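Local coordinates for pullulanase (Klebsiella oxytoca, PDB 2YOC), which hydrolyses the alpha-1,6-glucosidic links of pullulan and related branched alpha-glucans, and is secreted, probably through a type 2 secretion system, at residues A935-S947 against S1021-A1033. Numbering follows the deposited sequence.
Sequences AFYQELTELRKSS and SAIQQTAGENSLA
Glu939 and Phe936 of helix 927-945 meet the ST turn of Ser1031 that follows helix 1022-1027. The first helix takes the place of the last helix of the (beta/alpha)8 barrel, the second belongs to the C-terminal beta domain, and the contact joins the two; residues 935-945 run nearly antiparallel to helix 1022-1027, at 156°. The packing is tightest around Leu1032. Its CD2 sits over one face of the Phe936 ring, 3.7 Å from the centroid, in a CH-pi contact, while its CD1 lies 3.8 Å from CD2 of Leu940. Leu1032 also bonds through its backbone to Val1051 of the sheet and touches Ala848 of helix 840-855, another barrel helix. Farther along, Leu943 and Ile1023 slide past each other, CD2 to CG2 at 3.9 Å.

The other flank is looser and nearer solvent. Ile1023 points toward the barrel helix but is partly exposed, its CG2 on CB of Glu942 and its CD1 3.6 Å from CB of Ser946.

Glu939 crosses the interface extended, CG anti to the backbone N (chi1 -152°), which carries a buried carboxylate to the turn. OE2 takes two bonds: Ser1031 OG from above the carboxylate plane at 2.9 Å, and Leu1032 N on the syn lone pair at 2.8 Å, almost straight at 176°. The same Ser1031 OG accepts from Ala1033 N at 3.0 Å.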
loop_
_atom_site.group_PDB
_atom_site.type_symbol
_atom_site.label_atom_id
_atom_site.label_comp_id
_atom_site.label_asym_id
_atom_site.label_seq_id
_atom_site.Cartn_x
_atom_site.Cartn_y
_atom_site.Cartn_z
ATOM N N ALA B 935 15.319 21.481 -35.528
ATOM C CA ALA B 935 16.641 20.896 -35.308
ATOM C C ALA B 935 16.630 19.917 -34.135
ATOM O O ALA B 935 17.162 18.809 -34.262
ATOM C CB ALA B 935 17.661 21.991 -35.061
ATOM N N PHE B 936 15.976 20.301 -33.023
ATOM C CA PHE B 936 15.830 19.450 -31.845
ATOM C C PHE B 936 14.976 18.230 -32.165
ATOM O O PHE B 936 15.282 17.136 -31.694
ATOM C CB PHE B 936 15.169 20.217 -30.688
ATOM C CG PHE B 936 16.002 21.237 -29.944
ATOM C CD1 PHE B 936 17.396 21.201 -29.996
ATOM C CD2 PHE B 936 15.398 22.191 -29.134
ATOM C CE1 PHE B 936 18.163 22.108 -29.255
ATOM C CE2 PHE B 936 16.167 23.116 -28.415
ATOM C CZ PHE B 936 17.545 23.066 -28.479
ATOM N N TYR B 937 13.899 18.416 -32.940
ATOM C CA TYR B 937 12.976 17.342 -33.257
ATOM C C TYR B 937 13.670 16.288 -34.113
ATOM O O TYR B 937 13.575 15.073 -33.839
ATOM C CB TYR B 937 11.776 17.925 -33.982
ATOM C CG TYR B 937 10.542 17.049 -34.013
ATOM C CD1 TYR B 937 10.316 16.162 -35.070
ATOM C CD2 TYR B 937 9.532 17.203 -33.067
ATOM C CE1 TYR B 937 9.138 15.415 -35.152
ATOM C CE2 TYR B 937 8.348 16.468 -33.145
ATOM C CZ TYR B 937 8.147 15.593 -34.201
ATOM O OH TYR B 937 6.964 14.895 -34.291
ATOM N N GLN B 938 14.405 16.768 -35.133
ATOM C CA GLN B 938 15.143 15.927 -36.046
ATOM C C GLN B 938 16.211 15.160 -35.293
ATOM O O GLN B 938 16.427 13.986 -35.592
ATOM C CB GLN B 938 15.714 16.759 -37.179
ATOM C CG GLN B 938 14.619 17.306 -38.083
ATOM C CD GLN B 938 15.136 17.899 -39.355
ATOM O OE1 GLN B 938 16.226 17.564 -39.844
ATOM N NE2 GLN B 938 14.324 18.747 -39.959
ATOM N N GLU B 939 16.807 15.787 -34.248
ATOM C CA GLU B 939 17.822 15.172 -33.378
ATOM C C GLU B 939 17.239 13.921 -32.696
ATOM O O GLU B 939 17.777 12.829 -32.864
ATOM C CB GLU B 939 18.277 16.187 -32.318
ATOM C CG GLU B 939 19.698 16.002 -31.801
ATOM C CD GLU B 939 20.190 17.170 -30.961
ATOM O OE1 GLU B 939 20.333 18.283 -31.521
ATOM O OE2 GLU B 939 20.411 16.980 -29.741
ATOM N N LEU B 940 16.090 14.095 -31.999
ATOM C CA LEU B 940 15.355 13.088 -31.242
ATOM C C LEU B 940 14.927 11.891 -32.080
ATOM O O LEU B 940 15.050 10.747 -31.625
ATOM C CB LEU B 940 14.136 13.735 -30.561
ATOM C CG LEU B 940 14.375 14.731 -29.421
ATOM C CD1 LEU B 940 13.056 15.235 -28.884
ATOM C CD2 LEU B 940 15.129 14.102 -28.261
ATOM N N THR B 941 14.413 12.149 -33.297
ATOM C CA THR B 941 13.965 11.088 -34.191
ATOM C C THR B 941 15.168 10.331 -34.715
ATOM O O THR B 941 15.122 9.094 -34.792
ATOM C CB THR B 941 13.015 11.611 -35.310
ATOM O OG1 THR B 941 13.712 12.504 -36.182
ATOM C CG2 THR B 941 11.726 12.249 -34.775
ATOM N N GLU B 942 16.257 11.060 -35.048
ATOM C CA GLU B 942 17.502 10.455 -35.543
ATOM C C GLU B 942 18.041 9.479 -34.501
ATOM O O GLU B 942 18.363 8.328 -34.836
ATOM C CB GLU B 942 18.546 11.518 -35.934
ATOM C CG GLU B 942 18.235 12.201 -37.259
ATOM C CD GLU B 942 19.246 13.203 -37.783
ATOM O OE1 GLU B 942 19.140 14.411 -37.456
ATOM O OE2 GLU B 942 20.110 12.779 -38.583
ATOM N N LEU B 943 18.041 9.916 -33.224
ATOM C CA LEU B 943 18.446 9.113 -32.075
ATOM C C LEU B 943 17.643 7.807 -31.982
ATOM O O LEU B 943 18.241 6.735 -31.902
ATOM C CB LEU B 943 18.318 9.927 -30.777
ATOM C CG LEU B 943 19.348 11.050 -30.595
ATOM C CD1 LEU B 943 18.918 12.008 -29.516
ATOM C CD2 LEU B 943 20.725 10.505 -30.311
ATOM N N ARG B 944 16.286 7.913 -32.044
ATOM C CA ARG B 944 15.315 6.803 -32.006
ATOM C C ARG B 944 15.679 5.744 -33.039
ATOM O O ARG B 944 15.646 4.547 -32.721
ATOM C CB ARG B 944 13.898 7.351 -32.248
ATOM C CG ARG B 944 12.803 6.303 -32.299
ATOM C CD ARG B 944 11.436 6.907 -32.131
ATOM N NE ARG B 944 10.402 5.883 -31.990
ATOM C CZ ARG B 944 9.973 5.385 -30.834
ATOM N NH1 ARG B 944 10.485 5.813 -29.687
ATOM N NH2 ARG B 944 9.018 4.458 -30.817
ATOM N N LYS B 945 16.058 6.181 -34.270
ATOM C CA LYS B 945 16.459 5.259 -35.326
ATOM C C LYS B 945 17.956 4.859 -35.265
ATOM O O LYS B 945 18.387 3.999 -36.038
ATOM C CB LYS B 945 16.011 5.751 -36.724
ATOM C CG LYS B 945 16.529 7.114 -37.169
ATOM C CD LYS B 945 16.104 7.433 -38.592
ATOM C CE LYS B 945 17.253 7.507 -39.564
ATOM N NZ LYS B 945 17.758 8.899 -39.694
ATOM N N SER B 946 18.733 5.441 -34.320
ATOM C CA SER B 946 20.163 5.169 -34.169
ATOM C C SER B 946 20.546 3.855 -33.491
ATOM O O SER B 946 21.726 3.537 -33.467
ATOM C CB SER B 946 20.867 6.351 -33.517
ATOM O OG SER B 946 20.941 6.248 -32.106
ATOM N N SER B 947 19.587 3.107 -32.906
ATOM C CA SER B 947 19.901 1.835 -32.237
ATOM C C SER B 947 18.698 0.930 -32.130
ATOM O O SER B 947 17.618 1.412 -31.762
ATOM C CB SER B 947 20.441 2.078 -30.830
ATOM O OG SER B 947 20.754 0.829 -30.235
ATOM N N SER B 1021 26.216 10.492 -28.088
ATOM C CA SER B 1021 25.865 10.042 -29.428
ATOM C C SER B 1021 26.501 10.931 -30.504
ATOM O O SER B 1021 26.513 12.173 -30.372
ATOM C CB SER B 1021 24.354 10.037 -29.623
ATOM O OG SER B 1021 24.016 9.394 -30.844
ATOM N N ALA B 1022 27.013 10.281 -31.582
ATOM C CA ALA B 1022 27.595 10.953 -32.742
ATOM C C ALA B 1022 26.576 11.938 -33.308
ATOM O O ALA B 1022 26.961 13.047 -33.662
ATOM C CB ALA B 1022 27.968 9.938 -33.799
ATOM N N ILE B 1023 25.266 11.552 -33.308
ATOM C CA ILE B 1023 24.098 12.349 -33.729
ATOM C C ILE B 1023 24.112 13.691 -32.954
ATOM O O ILE B 1023 24.041 14.762 -33.579
ATOM C CB ILE B 1023 22.758 11.534 -33.527
ATOM C CG1 ILE B 1023 22.626 10.339 -34.508
ATOM C CG2 ILE B 1023 21.516 12.406 -33.666
ATOM C CD1 ILE B 1023 23.221 9.015 -34.059
ATOM N N GLN B 1024 24.281 13.618 -31.609
ATOM C CA GLN B 1024 24.322 14.797 -30.742
ATOM C C GLN B 1024 25.625 15.594 -30.850
ATOM O O GLN B 1024 25.597 16.828 -30.756
ATOM C CB GLN B 1024 24.021 14.427 -29.290
ATOM C CG GLN B 1024 22.537 14.261 -29.036
ATOM C CD GLN B 1024 22.229 13.815 -27.633
ATOM O OE1 GLN B 1024 22.761 12.811 -27.127
ATOM N NE2 GLN B 1024 21.318 14.536 -26.992
ATOM N N GLN B 1025 26.759 14.887 -31.054
ATOM C CA GLN B 1025 28.083 15.507 -31.228
ATOM C C GLN B 1025 28.131 16.304 -32.538
ATOM O O GLN B 1025 28.657 17.412 -32.553
ATOM C CB GLN B 1025 29.219 14.461 -31.182
ATOM C CG GLN B 1025 29.394 13.769 -29.822
ATOM C CD GLN B 1025 30.715 13.036 -29.700
ATOM O OE1 GLN B 1025 31.677 13.534 -29.100
ATOM N NE2 GLN B 1025 30.785 11.822 -30.242
ATOM N N THR B 1026 27.530 15.766 -33.618
ATOM C CA THR B 1026 27.446 16.440 -34.920
ATOM C C THR B 1026 26.637 17.742 -34.788
ATOM O O THR B 1026 27.027 18.764 -35.347
ATOM C CB THR B 1026 26.833 15.508 -35.980
ATOM O OG1 THR B 1026 27.434 14.216 -35.899
ATOM C CG2 THR B 1026 27.005 16.036 -37.395
ATOM N N ALA B 1027 25.539 17.698 -34.008
ATOM C CA ALA B 1027 24.645 18.818 -33.755
ATOM C C ALA B 1027 25.319 20.030 -33.123
ATOM O O ALA B 1027 24.934 21.158 -33.443
ATOM C CB ALA B 1027 23.475 18.362 -32.917
ATOM N N GLY B 1028 26.306 19.792 -32.252
ATOM C CA GLY B 1028 27.067 20.839 -31.578
ATOM C C GLY B 1028 26.279 21.750 -30.651
ATOM O O GLY B 1028 25.647 21.266 -29.707
ATOM N N GLU B 1029 26.350 23.095 -30.894
ATOM C CA GLU B 1029 25.669 24.152 -30.112
ATOM C C GLU B 1029 24.136 24.064 -30.222
ATOM O O GLU B 1029 23.411 24.563 -29.353
ATOM C CB GLU B 1029 26.115 25.549 -30.586
ATOM C CG GLU B 1029 27.518 25.978 -30.181
ATOM C CD GLU B 1029 28.022 27.239 -30.868
ATOM O OE1 GLU B 1029 27.201 28.145 -31.139
ATOM O OE2 GLU B 1029 29.247 27.324 -31.127
ATOM N N ASN B 1030 23.659 23.442 -31.315
ATOM C CA ASN B 1030 22.240 23.239 -31.621
ATOM C C ASN B 1030 21.702 21.910 -31.050
ATOM O O ASN B 1030 20.527 21.580 -31.241
ATOM C CB ASN B 1030 22.030 23.346 -33.136
ATOM C CG ASN B 1030 22.489 24.681 -33.676
ATOM O OD1 ASN B 1030 23.691 24.985 -33.713
ATOM N ND2 ASN B 1030 21.538 25.530 -34.043
ATOM N N SER B 1031 22.572 21.159 -30.347
ATOM C CA SER B 1031 22.207 19.907 -29.702
ATOM C C SER B 1031 21.498 20.161 -28.401
ATOM O O SER B 1031 21.717 21.170 -27.722
ATOM C CB SER B 1031 23.427 19.034 -29.440
ATOM O OG SER B 1031 23.050 17.790 -28.880
ATOM N N LEU B 1032 20.671 19.204 -28.041
ATOM C CA LEU B 1032 19.927 19.192 -26.804
ATOM C C LEU B 1032 20.885 18.784 -25.711
ATOM O O LEU B 1032 20.592 18.973 -24.535
ATOM C CB LEU B 1032 18.798 18.166 -26.909
ATOM C CG LEU B 1032 17.641 18.547 -27.781
ATOM C CD1 LEU B 1032 17.108 17.364 -28.506
ATOM C CD2 LEU B 1032 16.580 19.203 -26.988
ATOM N N ALA B 1033 22.019 18.200 -26.108
ATOM C CA ALA B 1033 23.075 17.767 -25.203
ATOM C C ALA B 1033 24.168 18.831 -25.108
ATOM O O ALA B 1033 25.146 18.618 -24.389
ATOM C CB ALA B 1033 23.667 16.444 -25.670
#